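Local coordinates for protein AT5g51070/K3K7_27 (Arabidopsis thaliana, PDB 5GKM) that probably works as an ATP-dependent Clp chaperone, the chain here being its N-terminal Clp R domain, without the ATPase modules, at residues Lys26-Asp31 with Ala65-Trp70; Lys100-Ala105 with Glu121-Gly126; Ser55-Asp60 with Lys140-Asn145. One frame throughout, in Å; residues are numbered along the deposited sequence. Where two conformers were deposited one is given.

Interaction 1 (Lys26-Asp31 with Ala65-Trp70); sequences KSLGKD and AVWSIW
Leu-28 reaches across to helix 59-71 with both of its methyl groups, each meeting a different residue. CD1 rests on Val-66, 3.7 Å from CG1, the two side chains crossing at about a right angle. CD2 comes to the edge of the Trp-67 indole, near the plane of the ring, 3.7 Å from CE3 on its six-membered part, so this is an aliphatic edge contact and not a stack. The bond from CA to CB of Leu-28 does not itself head for the helix; with CG anti to the carbonyl carbon (chi1 -66°), the branched end is carried across. Trp-67 extends from helix 59-71 with CG anti to the backbone N (chi1 176°), and its side chain runs past that of Leu-28 in the opposite direction. The carbonyl O of Leu-28 also lies at the edge of this ring, in its plane, 3.9 Å from CZ3.

Leu-28 is placed where helix 12-27 breaks off. Gly-29 follows with positive phi (79°) in a Schellman motif, and its N bonds to Lys-26 O at 2.9 Å. His-37 and Leu-40 of helix 35-45 also touch Leu-28, while Val-138 of helix 134-142 packs on Val-66. Nearby, Lys-30 NZ forms a salt bridge with Asp-71 just beyond 65-70.

The side-chain contacts between the two segments are apolar, with a carbonyl oxygen added at the indole edge. Cohesion between them therefore rests mainly on the fit of one leucine against a valine methyl and an indole edge, with Val-66 on the buried side and Trp-67 toward the surface.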
# COMPACT_ATOMS: atom_id res chain seq x y z
N LYS A 26 -2.69 -12.77 -0.21
CA LYS A 26 -2.97 -14.19 -0.06
C LYS A 26 -4.41 -14.48 -0.39
O LYS A 26 -4.73 -15.42 -1.06
CB LYS A 26 -2.70 -14.64 1.36
CG LYS A 26 -2.76 -16.13 1.57
CD LYS A 26 -1.66 -16.86 0.83
CE LYS A 26 -1.81 -18.38 0.85
NZ LYS A 26 -1.05 -19.05 -0.22
N SER A 27 -5.28 -13.64 0.12
CA SER A 27 -6.77 -13.86 -0.26
C SER A 27 -7.18 -13.94 -1.79
O SER A 27 -8.09 -14.52 -2.23
CB SER A 27 -7.64 -12.86 0.47
OG SER A 27 -7.41 -11.52 0.04
N LEU A 28 -6.32 -13.22 -2.50
CA LEU A 28 -6.46 -13.11 -3.93
C LEU A 28 -5.77 -14.25 -4.65
O LEU A 28 -5.77 -14.29 -5.84
CB LEU A 28 -5.98 -11.78 -4.48
CG LEU A 28 -6.81 -10.62 -4.03
CD1 LEU A 28 -6.04 -9.32 -4.12
CD2 LEU A 28 -8.10 -10.52 -4.77
N GLY A 29 -5.20 -15.15 -3.89
CA GLY A 29 -4.48 -16.25 -4.47
C GLY A 29 -3.08 -15.94 -4.97
O GLY A 29 -2.59 -16.57 -5.82
N LYS A 30 -2.45 -14.93 -4.39
CA LYS A 30 -1.11 -14.54 -4.76
C LYS A 30 -0.02 -15.05 -3.81
O LYS A 30 -0.29 -15.44 -2.74
CB LYS A 30 -1.03 -13.03 -4.89
CG LYS A 30 -2.20 -12.39 -5.60
CD LYS A 30 -2.26 -12.73 -7.05
CE LYS A 30 -3.54 -12.26 -7.68
NZ LYS A 30 -3.65 -12.44 -9.14
N ASP A 31 1.22 -15.07 -4.28
CA ASP A 31 2.35 -15.45 -3.49
C ASP A 31 3.45 -14.39 -3.33
O ASP A 31 4.50 -14.69 -2.92
CB ASP A 31 3.00 -16.71 -4.05
CG ASP A 31 2.05 -17.87 -4.10
OD1 ASP A 31 1.55 -18.28 -3.05
OD2 ASP A 31 1.84 -18.37 -5.20
N ALA A 65 -12.33 -4.10 -7.03
CA ALA A 65 -11.63 -3.51 -8.09
C ALA A 65 -10.40 -4.30 -8.40
O ALA A 65 -10.09 -4.51 -9.52
CB ALA A 65 -11.26 -2.08 -7.74
N VAL A 66 -9.67 -4.68 -7.37
CA VAL A 66 -8.42 -5.36 -7.60
C VAL A 66 -8.60 -6.72 -8.29
O VAL A 66 -7.86 -7.09 -9.16
CB VAL A 66 -7.62 -5.48 -6.29
CG1 VAL A 66 -6.44 -6.42 -6.46
CG2 VAL A 66 -7.08 -4.11 -5.91
N TRP A 67 -9.56 -7.44 -7.80
CA TRP A 67 -9.84 -8.71 -8.36
C TRP A 67 -10.21 -8.56 -9.82
O TRP A 67 -9.64 -9.22 -10.70
CB TRP A 67 -10.97 -9.39 -7.59
CG TRP A 67 -11.35 -10.70 -8.25
CD1 TRP A 67 -12.46 -10.96 -9.01
CD2 TRP A 67 -10.60 -11.95 -8.24
NE1 TRP A 67 -12.46 -12.23 -9.45
CE2 TRP A 67 -11.38 -12.88 -9.04
CE3 TRP A 67 -9.44 -12.38 -7.66
CZ2 TRP A 67 -10.96 -14.18 -9.25
CZ3 TRP A 67 -9.03 -13.69 -7.89
CH2 TRP A 67 -9.78 -14.56 -8.67
N SER A 68 -11.06 -7.58 -10.08
CA SER A 68 -11.50 -7.40 -11.43
C SER A 68 -10.36 -7.05 -12.38
O SER A 68 -10.23 -7.60 -13.45
CB SER A 68 -12.57 -6.33 -11.44
OG SER A 68 -12.95 -6.13 -12.76
N ILE A 69 -9.53 -6.13 -11.96
CA ILE A 69 -8.47 -5.67 -12.84
C ILE A 69 -7.44 -6.71 -13.23
O ILE A 69 -7.10 -6.82 -14.37
CB ILE A 69 -7.78 -4.40 -12.25
CG1 ILE A 69 -8.79 -3.28 -12.16
CG2 ILE A 69 -6.64 -3.90 -13.11
CD1 ILE A 69 -8.36 -2.18 -11.26
N TRP A 70 -6.98 -7.45 -12.25
CA TRP A 70 -5.95 -8.44 -12.41
C TRP A 70 -6.42 -9.86 -12.64
O TRP A 70 -5.63 -10.65 -13.13
CB TRP A 70 -4.99 -8.42 -11.21
CG TRP A 70 -4.03 -7.27 -11.33
CD1 TRP A 70 -2.83 -7.26 -12.01
CD2 TRP A 70 -4.20 -5.91 -10.86
NE1 TRP A 70 -2.24 -6.04 -11.97
CE2 TRP A 70 -3.01 -5.18 -11.31
CE3 TRP A 70 -5.12 -5.26 -10.11
CZ2 TRP A 70 -2.84 -3.85 -11.04
CZ3 TRP A 70 -4.93 -3.93 -9.85
CH2 TRP A 70 -3.82 -3.23 -10.33

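Interaction 2 (Lys100-Ala105 with Glu121-Gly126)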
# COMPACT_ATOMS: atom_id res chain seq x y z
N LYS A 100 8.97 -3.00 -2.77
CA LYS A 100 10.14 -2.63 -2.03
C LYS A 100 10.59 -1.20 -2.34
O LYS A 100 11.12 -0.51 -1.53
CB LYS A 100 11.29 -3.61 -2.27
CG LYS A 100 11.04 -5.00 -1.69
CD LYS A 100 12.20 -5.94 -2.04
CE LYS A 100 12.07 -7.37 -1.57
NZ LYS A 100 12.06 -7.45 -0.09
N ARG A 101 10.40 -0.83 -3.57
CA ARG A 101 10.73 0.50 -4.01
C ARG A 101 9.86 1.49 -3.25
O ARG A 101 10.32 2.48 -2.81
CB ARG A 101 10.53 0.63 -5.50
CG ARG A 101 10.81 2.00 -6.02
CD ARG A 101 10.97 2.06 -7.53
NE ARG A 101 10.86 3.46 -7.96
CZ ARG A 101 10.64 3.91 -9.19
NH1 ARG A 101 10.54 3.09 -10.21
NH2 ARG A 101 10.51 5.19 -9.42
N VAL A 102 8.60 1.15 -3.10
CA VAL A 102 7.72 2.02 -2.37
C VAL A 102 8.15 2.20 -0.91
O VAL A 102 8.09 3.26 -0.37
CB VAL A 102 6.25 1.51 -2.47
CG1 VAL A 102 5.34 2.16 -1.44
CG2 VAL A 102 5.74 1.74 -3.87
N PHE A 103 8.54 1.11 -0.29
CA PHE A 103 8.91 1.17 1.07
C PHE A 103 10.15 2.06 1.20
O PHE A 103 10.27 2.77 2.11
CB PHE A 103 9.28 -0.22 1.65
CG PHE A 103 8.13 -1.16 1.82
CD1 PHE A 103 6.88 -0.71 2.00
CD2 PHE A 103 8.33 -2.50 1.82
CE1 PHE A 103 5.82 -1.55 2.15
CE2 PHE A 103 7.27 -3.36 1.99
CZ PHE A 103 6.01 -2.87 2.16
N GLU A 104 11.08 1.92 0.26
CA GLU A 104 12.29 2.75 0.30
C GLU A 104 11.94 4.21 0.12
O GLU A 104 12.44 5.03 0.78
CB GLU A 104 13.39 2.31 -0.70
CG GLU A 104 14.59 3.26 -0.78
CD GLU A 104 15.41 3.45 0.51
OE1 GLU A 104 15.32 2.65 1.42
OE2 GLU A 104 16.18 4.43 0.60
N ALA A 105 11.00 4.47 -0.76
CA ALA A 105 10.56 5.85 -0.94
C ALA A 105 9.94 6.42 0.33
O ALA A 105 10.09 7.53 0.63
CB ALA A 105 9.57 5.99 -2.08
N GLU A 121 1.13 7.00 6.12
CA GLU A 121 1.01 8.14 5.25
C GLU A 121 2.25 8.31 4.37
O GLU A 121 2.15 8.67 3.27
CB GLU A 121 0.69 9.38 6.04
CG GLU A 121 -0.70 9.31 6.59
CD GLU A 121 -0.86 8.47 7.85
OE1 GLU A 121 0.05 8.13 8.54
OE2 GLU A 121 -1.98 8.23 8.13
N HIS A 122 3.42 8.05 4.92
CA HIS A 122 4.63 8.05 4.15
C HIS A 122 4.62 6.97 3.10
O HIS A 122 5.11 7.15 2.05
CB HIS A 122 5.86 7.82 5.01
CG HIS A 122 6.12 8.90 6.02
ND1 HIS A 122 6.05 8.71 7.34
CD2 HIS A 122 6.46 10.21 5.85
CE1 HIS A 122 6.35 9.83 7.96
NE2 HIS A 122 6.58 10.75 7.05
N ILE A 123 4.12 5.80 3.48
CA ILE A 123 3.97 4.71 2.53
C ILE A 123 3.01 5.07 1.41
O ILE A 123 3.24 4.76 0.31
CB ILE A 123 3.54 3.36 3.19
CG1 ILE A 123 4.56 2.97 4.26
CG2 ILE A 123 3.33 2.29 2.12
CD1 ILE A 123 4.16 1.81 5.15
N ALA A 124 1.93 5.72 1.77
CA ALA A 124 1.01 6.16 0.73
C ALA A 124 1.63 7.16 -0.25
O ALA A 124 1.42 7.06 -1.39
CB ALA A 124 -0.26 6.76 1.34
N VAL A 125 2.41 8.08 0.28
CA VAL A 125 3.04 9.04 -0.60
C VAL A 125 3.97 8.30 -1.55
O VAL A 125 4.01 8.59 -2.67
CB VAL A 125 3.83 10.14 0.15
CG1 VAL A 125 4.49 11.09 -0.84
CG2 VAL A 125 2.85 10.91 1.01
N GLY A 126 4.66 7.31 -1.02
CA GLY A 126 5.51 6.50 -1.86
C GLY A 126 4.73 5.75 -2.91
O GLY A 126 5.10 5.71 -4.01
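Val-102 turns its CG1 methyl onto the backbone of helix 120-130, 3.8 Å from Ile-123 O and 3.9 Å from Gly-126 C. Its rotamer spreads the two methyls over this surface: CG1 stands anti to the backbone N (chi1 165°), whereas CG2 is anti to the carbonyl carbon and comes within 4.0 Å of Gly-126 O. Ile-123 answers with its short branch. Its CG2, anti to the backbone N, meets Val-102 CG1 at 4.1 Å, while the longer CG1 arm, anti to the carbonyl carbon (chi1 -57°), takes no part in the contact with Val-102.

One turn further along helix 97-112, Ala-105 points its CB at Gly-126 and stops 4.1 Å from the glycine CA. Gly-126 is what lets the backbones come so near, its CA lying 5.0 Å from that of Val-102. Here the main chain itself faces Val-102 and Ala-105. The axes of segments 100-105 and 121-126 approach to 7.9 Å, with 123° between their N-to-C directions, steeply enough that the contact is confined to a small patch around the glycine.

All four touching residues are buried. Leu-38 of helix 35-45 reaches both Val-102 and Ile-123, and Val-130, farther along helix 120-130, packs on Val-102 and Ala-105. Phe-103, next to Val-102 in the chain, meets Phe-95 edge-to-face.

Methyl groups and the main chain of Ile-123 and Gly-126 thus make up the interface, without polar bonds between the two segments. Its close fit depends on small residues and on the valine and isoleucine rotamers, and the pair lies in the buried core of the helical Clp N-terminal domain.

Interaction 3 (Ser55-Asp60 with Lys140-Asn145)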
# COMPACT_ATOMS: atom_id res chain seq x y z
N SER A 55 -11.24 9.77 1.90
CA SER A 55 -11.79 9.71 0.57
C SER A 55 -13.11 8.98 0.34
O SER A 55 -13.59 8.94 -0.76
CB SER A 55 -10.79 9.01 -0.33
OG SER A 55 -10.80 7.64 -0.08
N GLY A 56 -13.62 8.31 1.34
CA GLY A 56 -14.77 7.49 1.13
C GLY A 56 -14.53 6.12 0.50
O GLY A 56 -15.42 5.38 0.29
N ILE A 57 -13.28 5.82 0.20
CA ILE A 57 -12.92 4.51 -0.25
C ILE A 57 -12.96 3.53 0.90
O ILE A 57 -12.48 3.81 1.91
CB ILE A 57 -11.52 4.50 -0.88
CG1 ILE A 57 -11.56 5.19 -2.21
CG2 ILE A 57 -11.01 3.08 -1.12
CD1 ILE A 57 -10.20 5.48 -2.78
N THR A 58 -13.51 2.37 0.66
CA THR A 58 -13.60 1.32 1.65
C THR A 58 -13.00 0.05 1.11
O THR A 58 -12.92 -0.10 -0.05
CB THR A 58 -15.07 0.96 2.05
OG1 THR A 58 -15.82 0.61 0.91
CG2 THR A 58 -15.69 2.08 2.75
N ILE A 59 -12.62 -0.84 2.01
CA ILE A 59 -11.91 -2.04 1.64
C ILE A 59 -12.68 -2.98 0.71
O ILE A 59 -12.12 -3.51 -0.19
CB ILE A 59 -11.34 -2.74 2.90
CG1 ILE A 59 -10.43 -3.87 2.52
CG2 ILE A 59 -12.44 -3.20 3.84
CD1 ILE A 59 -9.16 -3.47 1.83
N ASP A 60 -13.97 -3.14 0.93
CA ASP A 60 -14.69 -4.03 0.05
C ASP A 60 -14.75 -3.60 -1.38
O ASP A 60 -14.59 -4.37 -2.27
CB ASP A 60 -16.08 -4.33 0.63
CG ASP A 60 -16.00 -5.27 1.84
OD1 ASP A 60 -15.25 -6.29 1.82
OD2 ASP A 60 -16.64 -4.92 2.83
N LYS A 140 -8.33 4.58 -10.32
CA LYS A 140 -9.11 4.99 -11.47
C LYS A 140 -10.42 4.22 -11.52
O LYS A 140 -11.43 4.76 -11.80
CB LYS A 140 -8.33 4.81 -12.76
CG LYS A 140 -9.12 5.19 -14.01
CD LYS A 140 -8.28 5.08 -15.26
CE LYS A 140 -8.93 5.85 -16.41
NZ LYS A 140 -8.76 5.14 -17.71
N ARG A 141 -10.35 2.94 -11.24
CA ARG A 141 -11.54 2.14 -11.21
C ARG A 141 -12.49 2.60 -10.13
O ARG A 141 -13.66 2.55 -10.28
CB ARG A 141 -11.19 0.66 -11.11
CG ARG A 141 -12.37 -0.26 -11.01
CD ARG A 141 -13.02 -0.41 -12.38
NE ARG A 141 -12.21 -1.07 -13.39
CZ ARG A 141 -12.27 -2.36 -13.67
NH1 ARG A 141 -13.07 -3.12 -12.99
NH2 ARG A 141 -11.52 -2.88 -14.58
N LEU A 142 -11.95 3.06 -9.01
CA LEU A 142 -12.77 3.58 -7.93
C LEU A 142 -13.21 5.04 -8.13
O LEU A 142 -13.93 5.52 -7.35
CB LEU A 142 -12.08 3.43 -6.58
CG LEU A 142 -11.68 2.02 -6.19
CD1 LEU A 142 -10.77 1.95 -4.98
CD2 LEU A 142 -12.91 1.21 -5.94
N GLY A 143 -12.77 5.69 -9.19
CA GLY A 143 -13.14 7.07 -9.39
C GLY A 143 -12.47 8.09 -8.49
O GLY A 143 -12.98 9.16 -8.27
N ALA A 144 -11.29 7.75 -8.01
CA ALA A 144 -10.59 8.56 -7.03
C ALA A 144 -9.45 9.30 -7.70
O ALA A 144 -8.98 8.90 -8.70
CB ALA A 144 -10.07 7.70 -5.90
N ASN A 145 -9.02 10.38 -7.08
CA ASN A 145 -7.92 11.16 -7.63
C ASN A 145 -6.68 10.98 -6.79
O ASN A 145 -6.64 11.41 -5.73
CB ASN A 145 -8.34 12.62 -7.61
CG ASN A 145 -7.31 13.57 -8.22
OD1 ASN A 145 -6.14 13.45 -8.07
ND2 ASN A 145 -7.82 14.56 -8.89
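Ser-55 OG is engaged by two backbone groups: it accepts from Ile-57 N at 3.1 Å, with an angle of 160° at the hydrogen, and is also hydrogen-bonded to Phe-52 O. The first bond closes an ST turn, which passes through Gly-56 at positive phi and presents Ile-57 to the segment 140-145. Ile-57 then makes the whole apolar contact, through two of its methyls. CD1, at the end of the longer branch, meets Ala-144 CB at 3.8 Å. CG2 lies 4.0 Å from Leu-142 CD1, which also comes within 4.2 Å of Ile-57 CD1, so a single leucine methyl sits against both isoleucine methyls. The two side chains cross at about a right angle. The split follows from the first torsion of Ile-57 (chi1 -72°), which sets CG1 anti to the carbonyl carbon and CG2 anti to the backbone N.

On the other segment, Gly-143 bends the chain between the two partners. It has positive phi (73°) in a Schellman motif after helix 134-142, its N bonding to Lys-140 O at 3.1 Å, and the turn leaves Leu-142 and Ala-144 both pointing their beta carbons at Ile-57. Asn-145 then caps the next helix, its OD1 bonded to Leu-148 N.

The contact lies near the surface, where the approach to helix 59-71 meets the turn joining helices 134-142 and 146-158. Leu-139 of helix 134-142 touches both Ile-57 and Ala-144, Leu-142 also leans on Ala-65 of helix 59-71, and Ile-43 of helix 35-45 packs against Ile-57.

Interactions 1 and 3 share helix 59-71 and lie with centres 16 Å apart. They touch directly through Arg-141, whose NH1 is 3.0 Å from Ser-68 OG, a probable hydrogen bond, and through packing on Ala-65. Their segments alternate along the chain, and interaction 3 joins the early half of the Clp R domain to its late half. Interaction 2 involves helices 97-112 and 120-130; its centre is 21 Å from interaction 1, on the opposite side of the chain's centre, and 19 Å from interaction 3. It follows interaction 1 in sequence and falls between the two segments of interaction 3. Helix 35-45 packs on all three contacts, linking the buried helix pair to the more peripheral sites.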